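Local coordinates for phosphodiesterase (Candida albicans, PDB 6CPU), which is a mostly helical, metal-binding enzyme of the HD-type phosphodiesterase family, with zinc and magnesium ions bound in its family domain, at residues D359-F364 against S376-Y381; G294-F299 against I337-L342; H31-T36 against E192-I197. All coordinates share one frame; numbering follows the deposited sequence.

Interaction 1 (D359-F364 against S376-Y381)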
ATOM      1  N   ASP A 359      -9.594  16.333   1.490  1.00 23.50           N
ATOM      2  CA  ASP A 359     -10.071  17.561   2.114  1.00 25.71           C
ATOM      3  C   ASP A 359      -8.948  18.379   2.745  1.00 23.79           C
ATOM      4  O   ASP A 359      -8.902  19.598   2.576  1.00 24.18           O
ATOM      5  CB  ASP A 359     -11.168  17.256   3.150  1.00 29.96           C
ATOM      6  CG  ASP A 359     -12.475  16.826   2.501  1.00 35.48           C
ATOM      7  OD1 ASP A 359     -12.732  17.237   1.343  1.00 42.44           O
ATOM      8  OD2 ASP A 359     -13.251  16.076   3.144  1.00 43.91           O
ATOM      9  N   PHE A 360      -8.032  17.717   3.446  1.00 21.94           N
ATOM     10  CA  PHE A 360      -6.925  18.409   4.079  1.00 21.09           C
ATOM     11  C   PHE A 360      -5.984  19.018   3.030  1.00 20.78           C
ATOM     12  O   PHE A 360      -5.577  20.166   3.153  1.00 19.39           O
ATOM     13  CB  PHE A 360      -6.135  17.458   4.984  1.00 21.23           C
ATOM     14  CG  PHE A 360      -4.808  17.985   5.387  1.00 20.63           C
ATOM     15  CD1 PHE A 360      -4.680  18.807   6.493  1.00 21.36           C
ATOM     16  CD2 PHE A 360      -3.664  17.700   4.624  1.00 20.46           C
ATOM     17  CE1 PHE A 360      -3.449  19.308   6.847  1.00 21.64           C
ATOM     18  CE2 PHE A 360      -2.433  18.204   4.983  1.00 20.50           C
ATOM     19  CZ  PHE A 360      -2.324  19.010   6.096  1.00 21.42           C
ATOM     20  N   MET A 361      -5.626  18.216   2.020  1.00 20.56           N
ATOM     21  CA  MET A 361      -4.696  18.683   0.985  1.00 19.75           C
ATOM     22  C   MET A 361      -5.281  19.900   0.250  1.00 20.34           C
ATOM     23  O   MET A 361      -4.552  20.864  -0.047  1.00 21.41           O
ATOM     24  CB  MET A 361      -4.377  17.565  -0.008  1.00 19.86           C
ATOM     25  CG  MET A 361      -3.785  16.301   0.609  1.00 19.73           C
ATOM     26  SD  MET A 361      -2.157  16.546   1.293  1.00 19.85           S
ATOM     27  CE  MET A 361      -1.183  16.439  -0.215  1.00 20.57           C
ATOM     28  N   ILE A 362      -6.588  19.867  -0.009  1.00 20.38           N
ATOM     29  CA  ILE A 362      -7.279  20.978  -0.682  1.00 21.82           C
ATOM     30  C   ILE A 362      -7.314  22.214   0.223  1.00 22.65           C
ATOM     31  O   ILE A 362      -6.891  23.309  -0.165  1.00 21.44           O
ATOM     32  CB  ILE A 362      -8.700  20.566  -1.106  1.00 21.78           C
ATOM     33  CG1 ILE A 362      -8.643  19.519  -2.221  1.00 22.41           C
ATOM     34  CG2 ILE A 362      -9.515  21.773  -1.568  1.00 22.29           C
ATOM     35  CD1 ILE A 362      -9.927  18.736  -2.413  1.00 22.60           C
ATOM     36  N   LYS A 363      -7.796  22.041   1.446  1.00 25.13           N
ATOM     37  CA  LYS A 363      -8.029  23.203   2.312  1.00 26.96           C
ATOM     38  C   LYS A 363      -6.737  23.908   2.714  1.00 25.75           C
ATOM     39  O   LYS A 363      -6.732  25.124   2.888  1.00 25.55           O
ATOM     40  CB  LYS A 363      -8.857  22.798   3.538  1.00 30.85           C
ATOM     41  CG  LYS A 363     -10.252  22.284   3.186  1.00 34.53           C
ATOM     42  CD  LYS A 363     -11.199  23.376   2.688  1.00 39.83           C
ATOM     43  CE  LYS A 363     -12.581  22.803   2.385  1.00 42.98           C
ATOM     44  NZ  LYS A 363     -13.580  23.844   2.009  1.00 46.64           N
ATOM     45  N   PHE A 364      -5.633  23.163   2.831  1.00 23.42           N
ATOM     46  CA  PHE A 364      -4.350  23.741   3.184  1.00 22.75           C
ATOM     47  C   PHE A 364      -3.427  23.995   1.978  1.00 22.27           C
ATOM     48  O   PHE A 364      -2.262  24.334   2.154  1.00 22.38           O
ATOM     49  CB  PHE A 364      -3.668  22.886   4.257  1.00 24.34           C
ATOM     50  CG  PHE A 364      -4.370  22.963   5.582  1.00 24.42           C
ATOM     51  CD1 PHE A 364      -3.931  23.842   6.562  1.00 26.58           C
ATOM     52  CD2 PHE A 364      -5.533  22.235   5.801  1.00 26.21           C
ATOM     53  CE1 PHE A 364      -4.603  23.938   7.774  1.00 26.93           C
ATOM     54  CE2 PHE A 364      -6.221  22.339   7.004  1.00 26.36           C
ATOM     55  CZ  PHE A 364      -5.752  23.191   7.985  1.00 26.66           C
ATOM     56  N   SER A 376      -9.518  14.835  -7.370  1.00 23.49           N
ATOM     57  CA  SER A 376      -8.999  13.487  -7.042  1.00 23.18           C
ATOM     58  C   SER A 376      -7.520  13.534  -6.705  1.00 21.45           C
ATOM     59  O   SER A 376      -6.727  12.823  -7.317  1.00 20.73           O
ATOM     60  CB  SER A 376      -9.210  12.526  -8.225  1.00 25.34           C
ATOM     61  OG  SER A 376     -10.578  12.383  -8.543  1.00 27.16           O
ATOM     62  N   VAL A 377      -7.158  14.359  -5.724  1.00 19.14           N
ATOM     63  CA  VAL A 377      -5.752  14.755  -5.515  1.00 19.55           C
ATOM     64  C   VAL A 377      -4.873  13.545  -5.171  1.00 19.20           C
ATOM     65  O   VAL A 377      -3.930  13.230  -5.890  1.00 19.65           O
ATOM     66  CB  VAL A 377      -5.634  15.838  -4.419  1.00 18.81           C
ATOM     67  CG1 VAL A 377      -4.183  16.086  -4.011  1.00 19.18           C
ATOM     68  CG2 VAL A 377      -6.303  17.135  -4.875  1.00 19.35           C
ATOM     69  N   LEU A 378      -5.194  12.864  -4.073  1.00 18.45           N
ATOM     70  CA  LEU A 378      -4.379  11.746  -3.636  1.00 18.58           C
ATOM     71  C   LEU A 378      -4.467  10.579  -4.606  1.00 18.51           C
ATOM     72  O   LEU A 378      -3.454   9.943  -4.887  1.00 17.24           O
ATOM     73  CB  LEU A 378      -4.729  11.322  -2.199  1.00 19.18           C
ATOM     74  CG  LEU A 378      -4.363  12.332  -1.114  1.00 19.48           C
ATOM     75  CD1 LEU A 378      -4.845  11.870   0.261  1.00 19.89           C
ATOM     76  CD2 LEU A 378      -2.861  12.612  -1.084  1.00 20.17           C
ATOM     77  N   GLU A 379      -5.642  10.343  -5.178  1.00 19.12           N
ATOM     78  CA  GLU A 379      -5.818   9.212  -6.086  1.00 20.20           C
ATOM     79  C   GLU A 379      -5.040   9.418  -7.394  1.00 18.86           C
ATOM     80  O   GLU A 379      -4.534   8.458  -7.992  1.00 17.82           O
ATOM     81  CB  GLU A 379      -7.308   8.962  -6.376  1.00 21.41           C
ATOM     82  CG  GLU A 379      -8.121   8.528  -5.156  1.00 22.48           C
ATOM     83  CD  GLU A 379      -8.523   9.672  -4.229  1.00 24.31           C
ATOM     84  OE1 GLU A 379      -8.385  10.864  -4.594  1.00 24.29           O
ATOM     85  OE2 GLU A 379      -8.986   9.386  -3.102  1.00 25.46           O
ATOM     86  N   SER A 380      -4.992  10.658  -7.867  1.00 18.61           N
ATOM     87  CA  SER A 380      -4.178  10.974  -9.038  1.00 18.88           C
ATOM     88  C   SER A 380      -2.700  10.673  -8.773  1.00 17.72           C
ATOM     89  O   SER A 380      -2.009  10.109  -9.612  1.00 18.11           O
ATOM     90  CB  SER A 380      -4.357  12.432  -9.437  1.00 19.76           C
ATOM     91  OG  SER A 380      -5.720  12.714  -9.727  1.00 19.97           O
ATOM     92  N   TYR A 381      -2.243  11.069  -7.595  1.00 17.20           N
ATOM     93  CA  TYR A 381      -0.899  10.810  -7.097  1.00 17.94           C
ATOM     94  C   TYR A 381      -0.616   9.298  -7.007  1.00 17.02           C
ATOM     95  O   TYR A 381       0.380   8.805  -7.555  1.00 15.82           O
ATOM     96  CB  TYR A 381      -0.733  11.507  -5.734  1.00 18.98           C
ATOM     97  CG  TYR A 381       0.590  11.247  -5.056  1.00 20.50           C
ATOM     98  CD1 TYR A 381       0.717  10.323  -4.002  1.00 22.82           C
ATOM     99  CD2 TYR A 381       1.714  11.942  -5.456  1.00 21.86           C
ATOM    100  CE1 TYR A 381       1.958  10.129  -3.383  1.00 24.00           C
ATOM    101  CE2 TYR A 381       2.932  11.739  -4.862  1.00 23.56           C
ATOM    102  CZ  TYR A 381       3.064  10.846  -3.849  1.00 23.86           C
ATOM    103  OH  TYR A 381       4.349  10.719  -3.335  1.00 28.78           O
TER

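Interaction 2 (G294-F299 against I337-L342)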
ATOM      1  N   GLY A 294     -16.777 -16.170  -9.277  1.00 37.50           N
ATOM      2  CA  GLY A 294     -16.339 -17.177 -10.227  1.00 37.42           C
ATOM      3  C   GLY A 294     -15.275 -16.711 -11.197  1.00 38.37           C
ATOM      4  O   GLY A 294     -14.999 -17.398 -12.177  1.00 39.09           O
ATOM      5  N   SER A 295     -14.666 -15.549 -10.932  1.00 38.49           N
ATOM      6  CA  SER A 295     -13.561 -15.061 -11.757  1.00 37.63           C
ATOM      7  C   SER A 295     -12.248 -15.734 -11.384  1.00 35.73           C
ATOM      8  O   SER A 295     -11.308 -15.743 -12.173  1.00 34.71           O
ATOM      9  CB  SER A 295     -13.412 -13.543 -11.643  1.00 38.64           C
ATOM     10  OG  SER A 295     -14.298 -12.886 -12.527  1.00 40.74           O
ATOM     11  N   LEU A 296     -12.191 -16.283 -10.174  1.00 34.88           N
ATOM     12  CA  LEU A 296     -11.103 -17.157  -9.757  1.00 34.49           C
ATOM     13  C   LEU A 296     -11.707 -18.400  -9.126  1.00 34.12           C
ATOM     14  O   LEU A 296     -12.698 -18.290  -8.408  1.00 35.26           O
ATOM     15  CB  LEU A 296     -10.254 -16.483  -8.690  1.00 33.11           C
ATOM     16  CG  LEU A 296      -9.430 -15.256  -9.069  1.00 32.49           C
ATOM     17  CD1 LEU A 296      -9.080 -14.501  -7.797  1.00 31.60           C
ATOM     18  CD2 LEU A 296      -8.187 -15.644  -9.842  1.00 32.18           C
ATOM     19  N   PRO A 297     -11.078 -19.565  -9.331  1.00 35.42           N
ATOM     20  CA  PRO A 297     -11.586 -20.785  -8.692  1.00 34.87           C
ATOM     21  C   PRO A 297     -11.312 -20.795  -7.197  1.00 36.10           C
ATOM     22  O   PRO A 297     -10.342 -20.182  -6.732  1.00 33.68           O
ATOM     23  CB  PRO A 297     -10.796 -21.900  -9.379  1.00 35.66           C
ATOM     24  CG  PRO A 297      -9.533 -21.258  -9.848  1.00 35.53           C
ATOM     25  CD  PRO A 297      -9.827 -19.799 -10.073  1.00 34.69           C
ATOM     26  N   LYS A 298     -12.158 -21.492  -6.445  1.00 34.14           N
ATOM     27  CA  LYS A 298     -11.943 -21.632  -5.016  1.00 35.51           C
ATOM     28  C   LYS A 298     -10.716 -22.516  -4.809  1.00 33.68           C
ATOM     29  O   LYS A 298     -10.305 -23.241  -5.721  1.00 34.67           O
ATOM     30  CB  LYS A 298     -13.175 -22.227  -4.335  1.00 37.83           C
ATOM     31  CG  LYS A 298     -14.460 -21.487  -4.673  1.00 39.67           C
ATOM     32  CD  LYS A 298     -15.583 -21.804  -3.707  1.00 43.17           C
ATOM     33  CE  LYS A 298     -16.898 -21.277  -4.261  1.00 45.86           C
ATOM     34  NZ  LYS A 298     -18.020 -21.379  -3.289  1.00 48.40           N
ATOM     35  N   PHE A 299     -10.130 -22.429  -3.621  1.00 32.14           N
ATOM     36  CA  PHE A 299      -8.923 -23.176  -3.290  1.00 32.31           C
ATOM     37  C   PHE A 299      -9.118 -23.941  -1.992  1.00 32.32           C
ATOM     38  O   PHE A 299     -10.045 -23.663  -1.227  1.00 32.63           O
ATOM     39  CB  PHE A 299      -7.683 -22.249  -3.225  1.00 31.71           C
ATOM     40  CG  PHE A 299      -7.858 -21.023  -2.361  1.00 30.35           C
ATOM     41  CD1 PHE A 299      -7.314 -20.976  -1.085  1.00 29.89           C
ATOM     42  CD2 PHE A 299      -8.527 -19.907  -2.832  1.00 29.83           C
ATOM     43  CE1 PHE A 299      -7.455 -19.859  -0.280  1.00 29.54           C
ATOM     44  CE2 PHE A 299      -8.669 -18.779  -2.029  1.00 29.44           C
ATOM     45  CZ  PHE A 299      -8.137 -18.757  -0.758  1.00 29.91           C
ATOM     46  N   ILE A 337      -7.213 -11.980 -17.171  1.00 35.72           N
ATOM     47  CA  ILE A 337      -6.284 -10.837 -17.193  1.00 36.72           C
ATOM     48  C   ILE A 337      -6.891  -9.592 -16.543  1.00 35.01           C
ATOM     49  O   ILE A 337      -6.189  -8.852 -15.855  1.00 35.26           O
ATOM     50  CB  ILE A 337      -5.716 -10.534 -18.599  1.00 38.33           C
ATOM     51  CG1 ILE A 337      -4.497  -9.610 -18.477  1.00 39.44           C
ATOM     52  CG2 ILE A 337      -6.769  -9.929 -19.520  1.00 38.87           C
ATOM     53  CD1 ILE A 337      -3.639  -9.568 -19.720  1.00 41.81           C
ATOM     54  N   GLN A 338      -8.191  -9.375 -16.733  1.00 33.15           N
ATOM     55  CA  GLN A 338      -8.908  -8.296 -16.061  1.00 32.59           C
ATOM     56  C   GLN A 338      -8.974  -8.518 -14.552  1.00 32.23           C
ATOM     57  O   GLN A 338      -8.929  -7.565 -13.770  1.00 28.96           O
ATOM     58  CB  GLN A 338     -10.333  -8.175 -16.594  1.00 33.62           C
ATOM     59  CG  GLN A 338     -10.417  -7.759 -18.051  1.00 33.85           C
ATOM     60  CD  GLN A 338     -11.696  -8.239 -18.719  1.00 34.46           C
ATOM     61  OE1 GLN A 338     -12.679  -8.571 -18.049  1.00 33.23           O
ATOM     62  NE2 GLN A 338     -11.678  -8.296 -20.044  1.00 35.77           N
ATOM     63  N   THR A 339      -9.115  -9.778 -14.149  1.00 30.53           N
ATOM     64  CA  THR A 339      -9.097 -10.142 -12.735  1.00 31.85           C
ATOM     65  C   THR A 339      -7.719  -9.811 -12.128  1.00 30.05           C
ATOM     66  O   THR A 339      -7.639  -9.244 -11.041  1.00 29.89           O
ATOM     67  CB  THR A 339      -9.421 -11.645 -12.549  1.00 33.53           C
ATOM     68  OG1 THR A 339     -10.736 -11.913 -13.053  1.00 34.43           O
ATOM     69  CG2 THR A 339      -9.354 -12.045 -11.093  1.00 33.45           C
ATOM     70  N   LEU A 340      -6.654 -10.167 -12.841  1.00 29.19           N
ATOM     71  CA  LEU A 340      -5.283  -9.848 -12.412  1.00 28.63           C
ATOM     72  C   LEU A 340      -5.079  -8.332 -12.337  1.00 28.87           C
ATOM     73  O   LEU A 340      -4.509  -7.827 -11.371  1.00 28.76           O
ATOM     74  CB  LEU A 340      -4.243 -10.461 -13.350  1.00 27.80           C
ATOM     75  CG  LEU A 340      -2.765 -10.186 -13.017  1.00 28.31           C
ATOM     76  CD1 LEU A 340      -2.413 -10.689 -11.632  1.00 27.63           C
ATOM     77  CD2 LEU A 340      -1.831 -10.800 -14.052  1.00 28.63           C
ATOM     78  N   GLY A 341      -5.568  -7.615 -13.348  1.00 28.50           N
ATOM     79  CA  GLY A 341      -5.509  -6.152 -13.367  1.00 28.34           C
ATOM     80  C   GLY A 341      -6.199  -5.502 -12.182  1.00 29.43           C
ATOM     81  O   GLY A 341      -5.700  -4.517 -11.636  1.00 28.32           O
ATOM     82  N   LEU A 342      -7.344  -6.056 -11.780  1.00 28.64           N
ATOM     83  CA  LEU A 342      -8.079  -5.549 -10.630  1.00 29.11           C
ATOM     84  C   LEU A 342      -7.267  -5.772  -9.355  1.00 27.06           C
ATOM     85  O   LEU A 342      -7.161  -4.874  -8.511  1.00 24.45           O
ATOM     86  CB  LEU A 342      -9.436  -6.248 -10.494  1.00 30.89           C
ATOM     87  CG  LEU A 342     -10.607  -5.497  -9.849  1.00 34.22           C
ATOM     88  CD1 LEU A 342     -11.520  -6.479  -9.132  1.00 35.51           C
ATOM     89  CD2 LEU A 342     -10.217  -4.389  -8.884  1.00 35.12           C
TER

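Interaction 3 (H31-T36 against E192-I197)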
ATOM      1  N   HIS A  31      19.727  -5.025   4.142  1.00 20.98           N
ATOM      2  CA  HIS A  31      19.457  -4.262   5.364  1.00 20.72           C
ATOM      3  C   HIS A  31      18.399  -3.186   5.099  1.00 20.32           C
ATOM      4  O   HIS A  31      17.483  -2.997   5.910  1.00 20.62           O
ATOM      5  CB  HIS A  31      20.770  -3.641   5.847  1.00 21.27           C
ATOM      6  CG  HIS A  31      20.638  -2.724   7.017  1.00 21.84           C
ATOM      7  ND1 HIS A  31      20.510  -3.181   8.311  1.00 22.82           N
ATOM      8  CD2 HIS A  31      20.674  -1.376   7.097  1.00 22.77           C
ATOM      9  CE1 HIS A  31      20.456  -2.151   9.136  1.00 23.37           C
ATOM     10  NE2 HIS A  31      20.548  -1.044   8.424  1.00 23.14           N
ATOM     11  N   LEU A  32      18.532  -2.487   3.968  1.00 18.45           N
ATOM     12  CA  LEU A  32      17.596  -1.424   3.608  1.00 19.07           C
ATOM     13  C   LEU A  32      16.213  -1.976   3.302  1.00 18.55           C
ATOM     14  O   LEU A  32      15.237  -1.386   3.731  1.00 19.36           O
ATOM     15  CB  LEU A  32      18.114  -0.612   2.418  1.00 18.49           C
ATOM     16  CG  LEU A  32      19.392   0.174   2.672  1.00 18.22           C
ATOM     17  CD1 LEU A  32      19.792   0.828   1.374  1.00 18.57           C
ATOM     18  CD2 LEU A  32      19.214   1.213   3.766  1.00 19.30           C
ATOM     19  N   PHE A  33      16.123  -3.091   2.561  1.00 18.79           N
ATOM     20  CA  PHE A  33      14.806  -3.693   2.231  1.00 19.50           C
ATOM     21  C   PHE A  33      14.016  -4.057   3.491  1.00 19.00           C
ATOM     22  O   PHE A  33      12.787  -3.950   3.497  1.00 20.47           O
ATOM     23  CB  PHE A  33      14.940  -4.932   1.342  1.00 20.44           C
ATOM     24  CG  PHE A  33      14.996  -4.638  -0.140  1.00 20.24           C
ATOM     25  CD1 PHE A  33      13.985  -3.928  -0.777  1.00 19.84           C
ATOM     26  CD2 PHE A  33      16.051  -5.120  -0.911  1.00 20.50           C
ATOM     27  CE1 PHE A  33      14.043  -3.676  -2.137  1.00 20.26           C
ATOM     28  CE2 PHE A  33      16.100  -4.883  -2.266  1.00 20.04           C
ATOM     29  CZ  PHE A  33      15.101  -4.165  -2.887  1.00 19.68           C
ATOM     30  N   LYS A  34      14.718  -4.484   4.544  1.00 19.44           N
ATOM     31  CA  LYS A  34      14.073  -4.940   5.774  1.00 20.45           C
ATOM     32  C   LYS A  34      13.508  -3.813   6.634  1.00 21.39           C
ATOM     33  O   LYS A  34      12.684  -4.069   7.515  1.00 20.74           O
ATOM     34  CB  LYS A  34      15.036  -5.803   6.601  1.00 21.74           C
ATOM     35  CG  LYS A  34      15.202  -7.191   6.007  1.00 22.96           C
ATOM     36  CD  LYS A  34      15.911  -8.160   6.932  1.00 25.51           C
ATOM     37  CE  LYS A  34      17.398  -7.916   6.963  1.00 28.15           C
ATOM     38  NZ  LYS A  34      18.092  -9.086   7.580  1.00 29.55           N
ATOM     39  N   LYS A  35      13.913  -2.572   6.363  1.00 22.02           N
ATOM     40  CA  LYS A  35      13.421  -1.423   7.131  1.00 22.69           C
ATOM     41  C   LYS A  35      11.893  -1.238   7.136  1.00 21.66           C
ATOM     42  O   LYS A  35      11.324  -0.748   8.138  1.00 22.41           O
ATOM     43  CB  LYS A  35      14.142  -0.147   6.700  1.00 23.65           C
ATOM     44  CG  LYS A  35      15.585  -0.185   7.180  1.00 25.17           C
ATOM     45  CD  LYS A  35      16.303   1.118   6.976  1.00 27.64           C
ATOM     46  CE  LYS A  35      17.655   1.079   7.658  1.00 28.52           C
ATOM     47  NZ  LYS A  35      17.540   1.289   9.125  1.00 29.16           N
ATOM     48  N   THR A  36      11.215  -1.658   6.065  1.00 18.96           N
ATOM     49  CA  THR A  36       9.762  -1.544   6.004  1.00 19.60           C
ATOM     50  C   THR A  36       9.020  -2.764   6.617  1.00 19.22           C
ATOM     51  O   THR A  36       7.812  -2.940   6.412  1.00 18.83           O
ATOM     52  CB  THR A  36       9.300  -1.226   4.567  1.00 19.84           C
ATOM     53  OG1 THR A  36       9.873  -2.162   3.647  1.00 19.75           O
ATOM     54  CG2 THR A  36       9.732   0.166   4.206  1.00 20.28           C
ATOM     55  N   GLU A 192      18.295 -11.462  -9.485  1.00 29.24           N
ATOM     56  CA  GLU A 192      19.321 -12.461  -9.772  1.00 31.88           C
ATOM     57  C   GLU A 192      20.173 -12.779  -8.545  1.00 30.93           C
ATOM     58  O   GLU A 192      20.487 -13.947  -8.289  1.00 30.11           O
ATOM     59  CB  GLU A 192      20.207 -11.948 -10.908  1.00 35.53           C
ATOM     60  CG  GLU A 192      20.974 -13.024 -11.650  1.00 39.77           C
ATOM     61  CD  GLU A 192      21.934 -12.447 -12.677  1.00 42.95           C
ATOM     62  OE1 GLU A 192      23.012 -13.040 -12.870  1.00 47.62           O
ATOM     63  OE2 GLU A 192      21.622 -11.395 -13.276  1.00 44.10           O
ATOM     64  N   GLU A 193      20.527 -11.752  -7.770  1.00 28.93           N
ATOM     65  CA  GLU A 193      21.447 -11.921  -6.635  1.00 30.12           C
ATOM     66  C   GLU A 193      20.826 -12.000  -5.243  1.00 30.02           C
ATOM     67  O   GLU A 193      21.437 -12.561  -4.336  1.00 30.22           O
ATOM     68  CB  GLU A 193      22.483 -10.811  -6.649  1.00 33.26           C
ATOM     69  CG  GLU A 193      23.350 -10.834  -7.902  1.00 36.24           C
ATOM     70  CD  GLU A 193      24.571  -9.946  -7.783  1.00 38.69           C
ATOM     71  OE1 GLU A 193      25.188  -9.888  -6.697  1.00 43.27           O
ATOM     72  OE2 GLU A 193      24.921  -9.300  -8.784  1.00 45.69           O
ATOM     73  N   ILE A 194      19.639 -11.434  -5.050  1.00 27.81           N
ATOM     74  CA  ILE A 194      19.017 -11.443  -3.719  1.00 26.71           C
ATOM     75  C   ILE A 194      17.954 -12.515  -3.635  1.00 25.75           C
ATOM     76  O   ILE A 194      17.141 -12.651  -4.542  1.00 26.85           O
ATOM     77  CB  ILE A 194      18.402 -10.073  -3.375  1.00 26.36           C
ATOM     78  CG1 ILE A 194      19.519  -9.036  -3.304  1.00 26.58           C
ATOM     79  CG2 ILE A 194      17.618 -10.146  -2.061  1.00 25.78           C
ATOM     80  CD1 ILE A 194      19.058  -7.611  -3.136  1.00 26.43           C
ATOM     81  N   ASN A 195      17.978 -13.278  -2.541  1.00 26.54           N
ATOM     82  CA  ASN A 195      16.968 -14.285  -2.253  1.00 27.96           C
ATOM     83  C   ASN A 195      15.921 -13.662  -1.321  1.00 26.65           C
ATOM     84  O   ASN A 195      16.080 -13.647  -0.107  1.00 26.50           O
ATOM     85  CB  ASN A 195      17.611 -15.525  -1.613  1.00 30.79           C
ATOM     86  CG  ASN A 195      16.746 -16.766  -1.739  1.00 34.08           C
ATOM     87  OD1 ASN A 195      15.882 -16.846  -2.609  1.00 38.36           O
ATOM     88  ND2 ASN A 195      16.977 -17.743  -0.873  1.00 35.53           N
ATOM     89  N   PHE A 196      14.858 -13.129  -1.907  1.00 24.11           N
ATOM     90  CA  PHE A 196      13.927 -12.288  -1.149  1.00 24.78           C
ATOM     91  C   PHE A 196      13.179 -13.004  -0.020  1.00 24.97           C
ATOM     92  O   PHE A 196      12.880 -12.383   1.013  1.00 24.77           O
ATOM     93  CB  PHE A 196      12.992 -11.540  -2.104  1.00 23.88           C
ATOM     94  CG  PHE A 196      13.639 -10.342  -2.735  1.00 23.28           C
ATOM     95  CD1 PHE A 196      13.581  -9.102  -2.115  1.00 23.59           C
ATOM     96  CD2 PHE A 196      14.356 -10.458  -3.919  1.00 23.61           C
ATOM     97  CE1 PHE A 196      14.194  -7.999  -2.671  1.00 23.12           C
ATOM     98  CE2 PHE A 196      14.976  -9.356  -4.476  1.00 22.77           C
ATOM     99  CZ  PHE A 196      14.887  -8.127  -3.862  1.00 23.82           C
ATOM    100  N   ILE A 197      12.933 -14.306  -0.173  1.00 24.05           N
ATOM    101  CA  ILE A 197      12.284 -15.079   0.885  1.00 26.22           C
ATOM    102  C   ILE A 197      13.085 -15.054   2.188  1.00 25.72           C
ATOM    103  O   ILE A 197      12.501 -15.106   3.278  1.00 23.86           O
ATOM    104  CB  ILE A 197      12.015 -16.549   0.448  1.00 27.75           C
ATOM    105  CG1 ILE A 197      11.025 -17.244   1.397  1.00 29.32           C
ATOM    106  CG2 ILE A 197      13.317 -17.338   0.365  1.00 27.74           C
ATOM    107  CD1 ILE A 197       9.570 -16.943   1.117  1.00 29.92           C
TER

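Interaction 1 (D359-F364 against S376-Y381)
M361 and V377 meet where helix 358-363 passes the first turn of helix 377-394; the short axes lie 10.8 Å apart at closest and run at 105° to each other. Between the two segments every contact is apolar. The CB of M361 points toward the other helix and rests 4.3 Å from V377 CG1, while the next carbon, M361 CG, touches L378 CD2 at 4.2 Å. With CG turned beside the backbone N (chi1 -57°) and two further bends down the chain, M361 crosses L378 at about a right angle instead of lying along it. From the next residue, I362 CG1 lies 4.3 Å from V377 CG2, so the valine fork is shared: one methyl for the methionine, the other for the isoleucine. M165 of helix 165-173 and T368 of helix 367-371 help to enclose the group.

The polar work is done beside the contact. S376 O takes two donors from S380, its N at 2.8 Å and its OG at 2.6 Å, the hydroxyl standing above the carbonyl plane. N358, just ahead of D359, hydrogen-bonds L378 N and E379 OE1 and so ties the two helices directly.

The side chain of L378 is about 6 Å from the magnesium ion. With no hydrogen bond between them, the fit of the segments rests on non-directional apolar contact, and N358 probably fixes how the two helices are turned against each other, close to the metal site.

Interaction 2 (G294-F299 against I337-L342)
T339 OG1 donates a hydrogen bond to N335 O, one turn back, and comes within 3.4 Å of S295 CB across the contact. The serine hydroxyl does not bond to it; S295 OG is hydrogen-bonded to L334 O, so the two hydroxyls lie near each other while each serves a different carbonyl just before helix 336-348. Both T339 and S295 aim their CB bonds at the opposite segment.

The other branch of the threonine does the apolar work. At chi1 -61° OG1 sits beside the backbone N and CG2 opposite it, which presents the methyl to L296. There T339 CG2 faces the fork of the leucine, 3.8 Å from L296 CG, with L296 CD2 at 4.0 Å and CD1 at 4.1 Å.

In the helical family domain this is where helix 276-292 stops and the chain turns away, the loop then running on beside helix 227-242. G294, at phi 77°, closes helix 276-292 with a Schellman motif, and L296 keeps a backbone hydrogen bond to L290, so the leucine is delivered beside the helix it has just left. L296 also touches F287 and T339 touches L290, which puts T339 against both the helix and its exit loop.

Interaction 3 (H31-T36 against E192-I197)
F33 near the end of helix 25-34 and F196 just beyond helix 177-193 are the nearest backbone pair, yet F33 CA and F196 CA stand 9.3 Å apart, so side chains span the whole gap. The two rings form a T-shaped pair: F196 turns its edge to the face of F33, with centroids 5.2 Å apart and planes at 71°. The touch is off-centre, over the rim of F33, where F196 CE1 reaches F33 CE2 at 3.7 Å and F196 CZ lies 3.8 Å from that same carbon.

I194 works on both rings with different methyls. Its CD1 comes to the edge of F33, 4.1 Å from CE2, while CG2, opposite the backbone N at chi1 -64°, sits 3.6 Å above the centre of the F196 ring. The isoleucine thus backs one phenylalanine and borders the other.

Helix 25-34 belongs to the beta-alpha-beta connection from strand 16-21 to strand 46-49 of the four-stranded parallel sheet. H31 and L32 touch L5 of strand 2-6, whereas F33 reaches I262 of helix 253-264 as well as segment 192-197. N254 hydrogen-bonds I194 O and F196 N across the loop between helix 177-193 and the 3-10 segment, using the two ends of its amide. F196 lies on L257 and A258 of helix 253-264, and R264 NH2 bonds to F33 O.

Along the chain the order is interaction 3, then 2, then 1, each closing before the next opens. They are separate sites: the centres of interactions 1 and 2 lie about 31 Å apart, those of 1 and 3 about 33 Å, those of 2 and 3 about 29 Å, and none touches another. Interactions 1 and 2 share the phosphodiesterase family domain; helix 336-348 is followed directly by helix 358-363, and the zinc ligands H349 and D350 fall between them. Interaction 3, across the chain's centre from interaction 1, joins helix 25-34, of the parallel-sheet region, to the end of helix 177-193. Two contacts therefore lie within the metal-binding family domain, and the third holds the sheet region against a helix.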